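Local coordinates for protein-S-isoprenylcysteine O-methyltransferase (Tribolium castaneum, PDB 5V7P) that catalyses the methylation of C-terminal isoprenylated cysteine residues of proteins, using S-adenosyl-L-methionine as methyl donor in the endoplasmic reticulum membrane, at residues I8-F13 / F102-F107; L18-I23 / F44-V49; G72-L77 / G94-M99. All blocks are in the same frame, centred on the assembly; numbering follows the deposited sequence.

The three contacts tie the first four long helices of the chain into one bundle. Helix 4-29 serves both contact 1 and contact 2, whose centres lie about 17 Å apart without touching, and helix 90-113 serves contacts 1 and 3, centred about 13 Å apart. Helix 59-84 bridges all of them: Phe13 CZ of contact 1 packs on Leu75 CD2 of contact 3 at 3.5 Å, and Phe20 CE2 of contact 2 meets Leu73 CG of contact 3 at 3.6 Å. All three lie away from the S-adenosyl-L-methionine site, but each has a monoolein-like lipid, MPG, beside it, in keeping with their place among the transmembrane helices.

Contact 1: I8-F13 / F102-F107; sequences ISLQSF and FHYSEF. With MPG ([(Z)-octadec-9-enyl] (2R)-2,3-bis(oxidanyl)propanoate), chain T.
Tyr104 is the first residue of 102-107 to touch 8-13, and it carries most of the contact. Its ring lies on that of Phe13 as an offset stack, with centroids 4.0 Å apart and planes only 6° from parallel; the closest atoms are Phe13 CD2 and Tyr104 CE2, at 3.6 Å. Phe13 CB also sits over the same ring in a CH-pi contact, 4.0 Å from the Tyr104 centroid, so one face of the tyrosine is covered by both the ring and the methylene of its partner. Both residues hold CG anti to the backbone N (chi1 172° for Tyr104 and 176° for Phe13), which sends the two rings out into the gap between helices whose axes stay 10.9 Å apart. At the rim of the ring, Leu10 CD2 comes within 3.0 Å of Tyr104 OH, too short a separation to be read closely at this resolution.

Glu106, two residues on, serves another side of the helix: its carboxylate forms salt bridges with Lys174 and Arg173. Phe107, three residues beyond Tyr104, closes the contact. Its CE1 lies 3.2 Å from Ser9 OG, which approaches the ring obliquely, and 3.4 Å from Ser9 CB, while the hydroxyl itself bonds back to Gly6 O; the ring also stacks on Phe123.

With the serine hydroxyl turned to its own helix and none of the crossing pairs meeting hydrogen-bond geometry, these two transmembrane segments probably cohere here mainly through the aromatic stack and apolar packing.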
# COMPACT_ATOMS: atom_id res chain seq x y z
N ILE A 8 -20.71 4.01 -3.86
CA ILE A 8 -20.36 5.42 -3.66
C ILE A 8 -19.10 5.76 -4.45
O ILE A 8 -19.05 6.77 -5.16
CB ILE A 8 -20.19 5.73 -2.16
CG1 ILE A 8 -21.48 5.44 -1.39
CG2 ILE A 8 -19.74 7.17 -1.94
CD1 ILE A 8 -22.73 6.06 -1.98
N SER A 9 -18.07 4.92 -4.34
CA SER A 9 -16.83 5.19 -5.05
C SER A 9 -17.02 5.13 -6.56
O SER A 9 -16.43 5.92 -7.30
CB SER A 9 -15.75 4.20 -4.61
OG SER A 9 -16.05 2.89 -5.04
N LEU A 10 -17.86 4.21 -7.04
CA LEU A 10 -18.05 4.06 -8.48
C LEU A 10 -18.84 5.23 -9.05
O LEU A 10 -18.50 5.75 -10.12
CB LEU A 10 -18.74 2.73 -8.77
CG LEU A 10 -18.71 2.15 -10.20
CD1 LEU A 10 -19.70 2.86 -11.12
CD2 LEU A 10 -17.31 2.19 -10.79
N GLN A 11 -19.88 5.68 -8.34
CA GLN A 11 -20.64 6.83 -8.81
C GLN A 11 -19.77 8.08 -8.84
O GLN A 11 -19.80 8.85 -9.81
CB GLN A 11 -21.85 7.05 -7.90
CG GLN A 11 -22.90 5.96 -7.98
CD GLN A 11 -23.97 6.09 -6.92
OE1 GLN A 11 -23.67 6.39 -5.76
NE2 GLN A 11 -25.22 5.89 -7.31
N SER A 12 -18.98 8.31 -7.79
CA SER A 12 -18.16 9.51 -7.72
C SER A 12 -17.01 9.46 -8.72
O SER A 12 -16.67 10.49 -9.33
CB SER A 12 -17.62 9.69 -6.30
OG SER A 12 -18.67 9.63 -5.35
N PHE A 13 -16.40 8.29 -8.90
CA PHE A 13 -15.26 8.18 -9.80
C PHE A 13 -15.67 8.43 -11.25
O PHE A 13 -15.03 9.23 -11.95
CB PHE A 13 -14.62 6.80 -9.65
CG PHE A 13 -13.50 6.54 -10.61
CD1 PHE A 13 -12.24 7.09 -10.40
CD2 PHE A 13 -13.69 5.73 -11.72
CE1 PHE A 13 -11.21 6.85 -11.28
CE2 PHE A 13 -12.65 5.49 -12.60
CZ PHE A 13 -11.41 6.04 -12.38
N PHE A 102 -4.74 2.63 -10.64
CA PHE A 102 -4.24 1.68 -9.65
C PHE A 102 -4.94 1.88 -8.31
O PHE A 102 -5.49 0.94 -7.74
CB PHE A 102 -2.73 1.83 -9.48
CG PHE A 102 -2.17 1.01 -8.36
CD1 PHE A 102 -1.78 -0.30 -8.57
CD2 PHE A 102 -2.06 1.54 -7.08
CE1 PHE A 102 -1.28 -1.07 -7.54
CE2 PHE A 102 -1.55 0.77 -6.05
CZ PHE A 102 -1.16 -0.53 -6.28
N HIS A 103 -4.93 3.12 -7.80
CA HIS A 103 -5.44 3.36 -6.46
C HIS A 103 -6.95 3.17 -6.39
O HIS A 103 -7.46 2.66 -5.38
CB HIS A 103 -5.04 4.77 -6.00
CG HIS A 103 -3.58 4.92 -5.72
ND1 HIS A 103 -2.98 4.37 -4.60
CD2 HIS A 103 -2.60 5.55 -6.40
CE1 HIS A 103 -1.69 4.66 -4.62
NE2 HIS A 103 -1.43 5.37 -5.70
N TYR A 104 -7.68 3.56 -7.43
CA TYR A 104 -9.13 3.39 -7.40
C TYR A 104 -9.51 1.92 -7.54
O TYR A 104 -10.28 1.39 -6.74
CB TYR A 104 -9.81 4.21 -8.49
CG TYR A 104 -11.28 3.86 -8.55
CD1 TYR A 104 -12.13 4.21 -7.52
CD2 TYR A 104 -11.80 3.15 -9.62
CE1 TYR A 104 -13.46 3.88 -7.55
CE2 TYR A 104 -13.13 2.82 -9.67
CZ TYR A 104 -13.96 3.18 -8.63
OH TYR A 104 -15.29 2.85 -8.65
N SER A 105 -9.00 1.26 -8.59
CA SER A 105 -9.31 -0.15 -8.78
C SER A 105 -8.92 -0.98 -7.57
O SER A 105 -9.54 -2.02 -7.30
CB SER A 105 -8.60 -0.67 -10.03
OG SER A 105 -7.20 -0.52 -9.92
N GLU A 106 -7.91 -0.53 -6.82
CA GLU A 106 -7.55 -1.20 -5.57
C GLU A 106 -8.69 -1.11 -4.56
O GLU A 106 -9.01 -2.09 -3.88
CB GLU A 106 -6.28 -0.59 -5.00
CG GLU A 106 -5.64 -1.40 -3.90
CD GLU A 106 -4.86 -2.59 -4.42
OE1 GLU A 106 -4.51 -3.47 -3.60
OE2 GLU A 106 -4.60 -2.65 -5.64
N PHE A 107 -9.32 0.06 -4.46
CA PHE A 107 -10.48 0.21 -3.59
C PHE A 107 -11.64 -0.64 -4.08
O PHE A 107 -12.31 -1.32 -3.29
CB PHE A 107 -10.89 1.68 -3.52
CG PHE A 107 -12.09 1.94 -2.65
CD1 PHE A 107 -13.38 1.78 -3.15
CD2 PHE A 107 -11.94 2.36 -1.34
CE1 PHE A 107 -14.48 2.02 -2.35
CE2 PHE A 107 -13.04 2.60 -0.54
CZ PHE A 107 -14.31 2.43 -1.04
C2 MPG T . -26.56 5.87 -3.96
C3 MPG T . -26.95 6.96 -2.95
C4 MPG T . -27.47 8.21 -3.65
C5 MPG T . -26.36 8.83 -4.50
C6 MPG T . -26.26 10.33 -4.26
C7 MPG T . -25.85 11.03 -5.56
C8 MPG T . -24.90 12.20 -5.29
C9 MPG T . -23.75 12.22 -6.29
C10 MPG T . -22.97 11.17 -6.42
C11 MPG T . -21.81 11.18 -7.42
C12 MPG T . -22.32 11.35 -8.84
C13 MPG T . -21.57 12.49 -9.52
O1 MPG T . -26.17 3.53 -3.68
C1 MPG T . -25.77 4.79 -3.23
CXD MPG T . -27.57 1.81 -2.47
O2 MPG T . -27.64 1.35 -1.15
C21 MPG T . -27.62 0.62 -3.42
O3 MPG T . -27.81 1.07 -4.73
O4 MPG T . -25.33 2.34 -1.98
CX3 MPG T . -26.26 2.56 -2.67

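Contact 2: L18-I23 / F44-V49; sequences LVFFVI and FYAVNV. With MPG ([(Z)-octadec-9-enyl] (2R)-2,3-bis(oxidanyl)propanoate), chain Z; UND (undecane), chain E.
Tyr45 and Ile23 meet inside an antiparallel helical hairpin, formed by two successive transmembrane helices, 4-29 and 35-56. The segment axes run at 159° and come no nearer than 11.3 Å, so long side chains, not backbones, span the interface.

Tyr45 can be traced outward from its CB, which is touched by both partners on the first helix: Ile23 CD1 at 3.7 Å and Phe20 CE1 at 4.0 Å. CG and CD2 continue along the same isoleucine methyl, which approaches the ring obliquely and comes closest at CD2, 3.4 Å from Ile23 CD1. From CE2 outward lipid takes over as the closer partner. CE2 lies 3.5 Å from C1 of a bound MPG, and the tip, OH, is 3.3 Å from that same lipid carbon, a contact with the alkyl chain where it joins the ester. The lipid also crosses one face of the ring, C4 lying above its rim, while the opposite face is covered by Phe44 CD2 of the same helix. Placing CG anti to the carbonyl carbon (chi1 -81°) lets the ring stand beside the lipid and still cover Ile23. That isoleucine works two ways, since its CD1 meets the tyrosine and its CG1 packs on the lipid chain. Val22 meets the chain at C3 and again near C9, Val19 and Leu18 follow toward its tail end, and Asn27 hydrogen-bonds to the lipid, so both helices of the hairpin contribute to this lipid site.

Phe20 reaches across between the helices and also packs on Val42. Its CZ lies 4.3 Å from Val49 CG1, and the ring turns its edge to Ala46 N, 3.9 Å from CZ and in the ring plane.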
# COMPACT_ATOMS: atom_id res chain seq x y z
N LEU A 18 -16.62 11.94 -15.85
CA LEU A 18 -17.47 12.49 -16.90
C LEU A 18 -17.46 14.01 -16.88
O LEU A 18 -17.40 14.65 -17.94
CB LEU A 18 -18.89 11.95 -16.75
CG LEU A 18 -19.87 12.28 -17.89
CD1 LEU A 18 -19.49 11.52 -19.15
CD2 LEU A 18 -21.30 11.97 -17.47
N VAL A 19 -17.52 14.61 -15.69
CA VAL A 19 -17.54 16.06 -15.57
C VAL A 19 -16.30 16.66 -16.23
O VAL A 19 -16.40 17.51 -17.13
CB VAL A 19 -17.65 16.48 -14.09
CG1 VAL A 19 -17.31 17.96 -13.90
CG2 VAL A 19 -19.04 16.19 -13.57
N PHE A 20 -15.12 16.23 -15.80
CA PHE A 20 -13.89 16.82 -16.31
C PHE A 20 -13.58 16.37 -17.73
O PHE A 20 -12.86 17.08 -18.44
CB PHE A 20 -12.73 16.50 -15.36
CG PHE A 20 -12.88 17.13 -14.01
CD1 PHE A 20 -12.57 18.47 -13.82
CD2 PHE A 20 -13.35 16.40 -12.93
CE1 PHE A 20 -12.71 19.06 -12.58
CE2 PHE A 20 -13.50 16.99 -11.69
CZ PHE A 20 -13.18 18.32 -11.51
N PHE A 21 -14.12 15.23 -18.15
CA PHE A 21 -14.05 14.88 -19.57
C PHE A 21 -14.75 15.93 -20.42
O PHE A 21 -14.24 16.33 -21.47
CB PHE A 21 -14.67 13.50 -19.80
CG PHE A 21 -14.84 13.15 -21.26
CD1 PHE A 21 -13.75 12.79 -22.03
CD2 PHE A 21 -16.09 13.20 -21.85
CE1 PHE A 21 -13.91 12.47 -23.36
CE2 PHE A 21 -16.25 12.88 -23.18
CZ PHE A 21 -15.16 12.51 -23.94
N VAL A 22 -15.91 16.40 -19.97
CA VAL A 22 -16.61 17.46 -20.69
C VAL A 22 -15.80 18.75 -20.67
O VAL A 22 -15.69 19.45 -21.68
CB VAL A 22 -18.02 17.66 -20.10
CG1 VAL A 22 -18.71 18.87 -20.73
CG2 VAL A 22 -18.86 16.41 -20.29
N ILE A 23 -15.21 19.08 -19.51
CA ILE A 23 -14.44 20.31 -19.39
C ILE A 23 -13.25 20.29 -20.36
O ILE A 23 -13.00 21.26 -21.09
CB ILE A 23 -13.97 20.52 -17.94
CG1 ILE A 23 -15.19 20.67 -17.02
CG2 ILE A 23 -13.06 21.74 -17.83
CD1 ILE A 23 -14.85 20.65 -15.54
N PHE A 44 -11.57 25.53 -10.49
CA PHE A 44 -12.91 26.07 -10.26
C PHE A 44 -13.93 24.95 -10.07
O PHE A 44 -14.69 24.95 -9.10
CB PHE A 44 -13.31 26.97 -11.42
CG PHE A 44 -14.74 27.44 -11.37
CD1 PHE A 44 -15.09 28.55 -10.61
CD2 PHE A 44 -15.73 26.79 -12.09
CE1 PHE A 44 -16.41 28.98 -10.56
CE2 PHE A 44 -17.04 27.22 -12.04
CZ PHE A 44 -17.38 28.31 -11.28
N TYR A 45 -13.96 23.99 -10.99
CA TYR A 45 -14.94 22.91 -10.90
C TYR A 45 -14.56 21.86 -9.87
O TYR A 45 -15.44 21.18 -9.33
CB TYR A 45 -15.14 22.27 -12.28
CG TYR A 45 -16.08 23.06 -13.16
CD1 TYR A 45 -17.43 23.15 -12.86
CD2 TYR A 45 -15.61 23.71 -14.30
CE1 TYR A 45 -18.29 23.87 -13.66
CE2 TYR A 45 -16.48 24.43 -15.11
CZ TYR A 45 -17.81 24.50 -14.78
OH TYR A 45 -18.68 25.22 -15.57
N ALA A 46 -13.26 21.72 -9.57
CA ALA A 46 -12.86 20.85 -8.47
C ALA A 46 -13.46 21.34 -7.16
O ALA A 46 -13.82 20.53 -6.29
CB ALA A 46 -11.34 20.80 -8.37
N VAL A 47 -13.57 22.66 -6.98
CA VAL A 47 -14.23 23.20 -5.80
C VAL A 47 -15.71 22.86 -5.82
O VAL A 47 -16.30 22.54 -4.77
CB VAL A 47 -14.00 24.72 -5.72
CG1 VAL A 47 -14.81 25.34 -4.58
CG2 VAL A 47 -12.52 25.02 -5.55
N ASN A 48 -16.34 22.91 -6.99
CA ASN A 48 -17.77 22.64 -7.08
C ASN A 48 -18.08 21.18 -6.74
O ASN A 48 -19.07 20.90 -6.06
CB ASN A 48 -18.28 22.99 -8.47
CG ASN A 48 -18.37 24.48 -8.70
OD1 ASN A 48 -17.43 25.10 -9.19
ND2 ASN A 48 -19.50 25.08 -8.33
N VAL A 49 -17.25 20.25 -7.20
CA VAL A 49 -17.50 18.84 -6.89
C VAL A 49 -17.26 18.58 -5.41
O VAL A 49 -17.96 17.78 -4.79
CB VAL A 49 -16.65 17.91 -7.78
CG1 VAL A 49 -16.87 18.22 -9.25
CG2 VAL A 49 -15.17 18.01 -7.43
C2 MPG Z . -18.90 22.89 -18.11
C3 MPG Z . -18.55 21.44 -17.81
C4 MPG Z . -19.22 21.01 -16.50
C5 MPG Z . -20.70 20.76 -16.75
C6 MPG Z . -21.24 19.79 -15.71
C7 MPG Z . -22.02 18.68 -16.41
C8 MPG Z . -21.06 17.77 -17.16
C9 MPG Z . -21.85 16.71 -17.92
C10 MPG Z . -22.32 15.65 -17.29
C11 MPG Z . -22.07 15.47 -15.80
O1 MPG Z . -17.41 23.93 -19.65
C1 MPG Z . -17.62 23.70 -18.29
CXD MPG Z . -16.33 26.18 -19.19
O2 MPG Z . -16.51 27.50 -19.59
C21 MPG Z . -14.88 25.76 -19.47
O3 MPG Z . -14.84 24.42 -19.88
O4 MPG Z . -17.93 25.75 -20.86
CX3 MPG Z . -17.29 25.29 -19.97
C1 UND E . -10.29 11.49 -22.11
C2 UND E . -9.95 12.98 -22.02
C3 UND E . -10.29 13.66 -23.34
C4 UND E . -9.79 15.10 -23.31
C5 UND E . -9.94 15.72 -24.71
C6 UND E . -8.73 15.35 -25.56
C7 UND E . -9.04 15.64 -27.03
C8 UND E . -7.73 15.71 -27.82
C9 UND E . -7.82 14.80 -29.04
C10 UND E . -6.58 15.02 -29.92
C11 UND E . -6.36 13.81 -30.82

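Contact 3: G72-L77 / G94-M99; sequences GLVLVL and GYMSVM. With MPG ([(Z)-octadec-9-enyl] (2R)-2,3-bis(oxidanyl)propanoate), chain B.
Ser97 OG sits 3.1 Å from Leu75 O, the closest polar approach between these segments, and the geometry permits a hydrogen bond. The hydroxyl proton has a second acceptor in Gly93 O, one turn back on its own helix, so the bond across to Leu75 is not settled. With chi1 at -58°, OG lies beside its own backbone N, where it can address either carbonyl. Immediately next to it, Leu75 CD1 rests on Ser97 CB at 3.8 Å; the leucine starts out pointing from the interface and its branch bends back to cover the serine.

On the other flank, Val74 and Met96 cross at about a right angle. Val74 CG1 lies 3.5 Å from Met96 O, so the valine methyl packs against backbone as well as against the methionine CB. The Met96 chain bends at its end (chi3 52°), bringing CE to within 4.1 Å of Leu77 CB.

The CA atoms of Leu75 and Ser97 are only 4.3 Å apart and the segment axes approach to 7.5 Å; the small serine at the crossing is consistent with this closeness. Farther out, helix 4-29 backs 72-77, with Ser17 and Cys24 on Val76. Behind 94-99, Tyr95 OH shares a hydrogen bond of 2.9 Å with MPG O3 and has a second partner in Trp139 NE1. Met99 CG lies over the rim of one face of the Tyr95 ring, its bent chain ending against the same lipid headgroup, and Trp218 of helix 210-225 packs on Met99.

Two consecutive transmembrane helices, 59-84 and 90-113, joined by a short loop, probably on the lumenal side, and with segments 72-77 and 94-99 crossing at -150°, make this a tightly packed antiparallel helical hairpin of a polytopic membrane protein.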
# COMPACT_ATOMS: atom_id res chain seq x y z
N GLY A 72 -10.69 10.17 -10.28
CA GLY A 72 -11.26 10.39 -11.59
C GLY A 72 -10.73 11.66 -12.23
O GLY A 72 -10.47 11.70 -13.44
N LEU A 73 -10.56 12.71 -11.43
CA LEU A 73 -9.93 13.93 -11.92
C LEU A 73 -8.56 13.64 -12.50
O LEU A 73 -8.24 14.04 -13.62
CB LEU A 73 -9.83 14.95 -10.78
CG LEU A 73 -9.98 16.43 -11.13
CD1 LEU A 73 -9.65 17.30 -9.93
CD2 LEU A 73 -9.10 16.80 -12.31
N VAL A 74 -7.73 12.92 -11.74
CA VAL A 74 -6.37 12.62 -12.18
C VAL A 74 -6.39 11.77 -13.45
O VAL A 74 -5.58 11.97 -14.36
CB VAL A 74 -5.58 11.93 -11.05
CG1 VAL A 74 -4.20 11.52 -11.52
CG2 VAL A 74 -5.48 12.86 -9.85
N LEU A 75 -7.32 10.82 -13.53
CA LEU A 75 -7.43 9.97 -14.71
C LEU A 75 -7.64 10.81 -15.97
O LEU A 75 -6.87 10.71 -16.94
CB LEU A 75 -8.56 8.97 -14.53
CG LEU A 75 -8.94 8.13 -15.76
CD1 LEU A 75 -7.73 7.36 -16.29
CD2 LEU A 75 -10.07 7.18 -15.42
N VAL A 76 -8.68 11.65 -15.97
CA VAL A 76 -9.00 12.42 -17.17
C VAL A 76 -7.89 13.41 -17.49
O VAL A 76 -7.48 13.55 -18.65
CB VAL A 76 -10.36 13.13 -16.98
CG1 VAL A 76 -10.59 14.18 -18.08
CG2 VAL A 76 -11.48 12.11 -16.98
N LEU A 77 -7.37 14.10 -16.48
CA LEU A 77 -6.28 15.04 -16.71
C LEU A 77 -5.06 14.33 -17.28
O LEU A 77 -4.35 14.88 -18.13
CB LEU A 77 -5.93 15.78 -15.42
CG LEU A 77 -6.42 17.22 -15.32
CD1 LEU A 77 -7.92 17.32 -15.59
CD2 LEU A 77 -6.08 17.80 -13.95
N GLY A 94 0.24 9.84 -19.21
CA GLY A 94 -0.04 8.42 -19.07
C GLY A 94 0.33 7.89 -17.69
O GLY A 94 -0.34 7.01 -17.16
N TYR A 95 1.40 8.43 -17.11
CA TYR A 95 1.78 8.04 -15.76
C TYR A 95 0.71 8.43 -14.75
O TYR A 95 0.33 7.63 -13.88
CB TYR A 95 3.12 8.68 -15.40
CG TYR A 95 3.37 8.82 -13.91
CD1 TYR A 95 3.90 7.77 -13.18
CD2 TYR A 95 3.08 10.00 -13.25
CE1 TYR A 95 4.14 7.89 -11.83
CE2 TYR A 95 3.31 10.13 -11.89
CZ TYR A 95 3.84 9.07 -11.18
OH TYR A 95 4.07 9.19 -9.83
N MET A 96 0.20 9.66 -14.85
CA MET A 96 -0.86 10.10 -13.95
C MET A 96 -2.07 9.17 -14.03
O MET A 96 -2.64 8.79 -13.01
CB MET A 96 -1.27 11.53 -14.28
CG MET A 96 -0.23 12.57 -13.95
SD MET A 96 -0.62 14.19 -14.63
CE MET A 96 -2.29 14.44 -14.05
N SER A 97 -2.47 8.80 -15.25
CA SER A 97 -3.65 7.96 -15.42
C SER A 97 -3.44 6.57 -14.84
O SER A 97 -4.32 6.02 -14.17
CB SER A 97 -4.03 7.89 -16.90
OG SER A 97 -4.27 9.18 -17.42
N VAL A 98 -2.27 5.97 -15.10
CA VAL A 98 -1.95 4.67 -14.53
C VAL A 98 -2.03 4.72 -13.02
O VAL A 98 -2.56 3.80 -12.38
CB VAL A 98 -0.56 4.21 -15.01
CG1 VAL A 98 0.00 3.09 -14.15
CG2 VAL A 98 -0.62 3.77 -16.47
N MET A 99 -1.51 5.79 -12.42
CA MET A 99 -1.53 5.91 -10.96
C MET A 99 -2.96 6.00 -10.44
O MET A 99 -3.31 5.34 -9.46
CB MET A 99 -0.74 7.15 -10.55
CG MET A 99 0.74 7.07 -10.89
SD MET A 99 1.67 6.17 -9.65
CE MET A 99 1.59 7.32 -8.28
C2 MPG B . 7.97 4.51 -4.56
C3 MPG B . 8.28 3.15 -5.17
C4 MPG B . 7.72 2.02 -4.32
C5 MPG B . 7.80 0.73 -5.10
C6 MPG B . 7.39 -0.42 -4.20
C7 MPG B . 5.93 -0.34 -3.77
C8 MPG B . 5.86 -0.84 -2.34
C9 MPG B . 4.41 -1.18 -2.00
C10 MPG B . 3.69 -0.50 -1.13
C11 MPG B . 4.22 0.70 -0.34
C12 MPG B . 3.08 1.65 -0.04
C13 MPG B . 2.12 1.02 0.98
C14 MPG B . 0.78 1.73 0.86
C15 MPG B . -0.13 1.32 2.02
C16 MPG B . -0.69 2.56 2.71
O1 MPG B . 6.09 5.36 -5.73
C1 MPG B . 6.47 4.80 -4.52
CXD MPG B . 4.48 5.25 -7.65
O2 MPG B . 4.62 4.57 -8.86
C21 MPG B . 4.93 6.70 -7.84
O3 MPG B . 5.56 6.85 -9.08
O4 MPG B . 5.32 3.38 -6.49
CX3 MPG B . 5.32 4.56 -6.58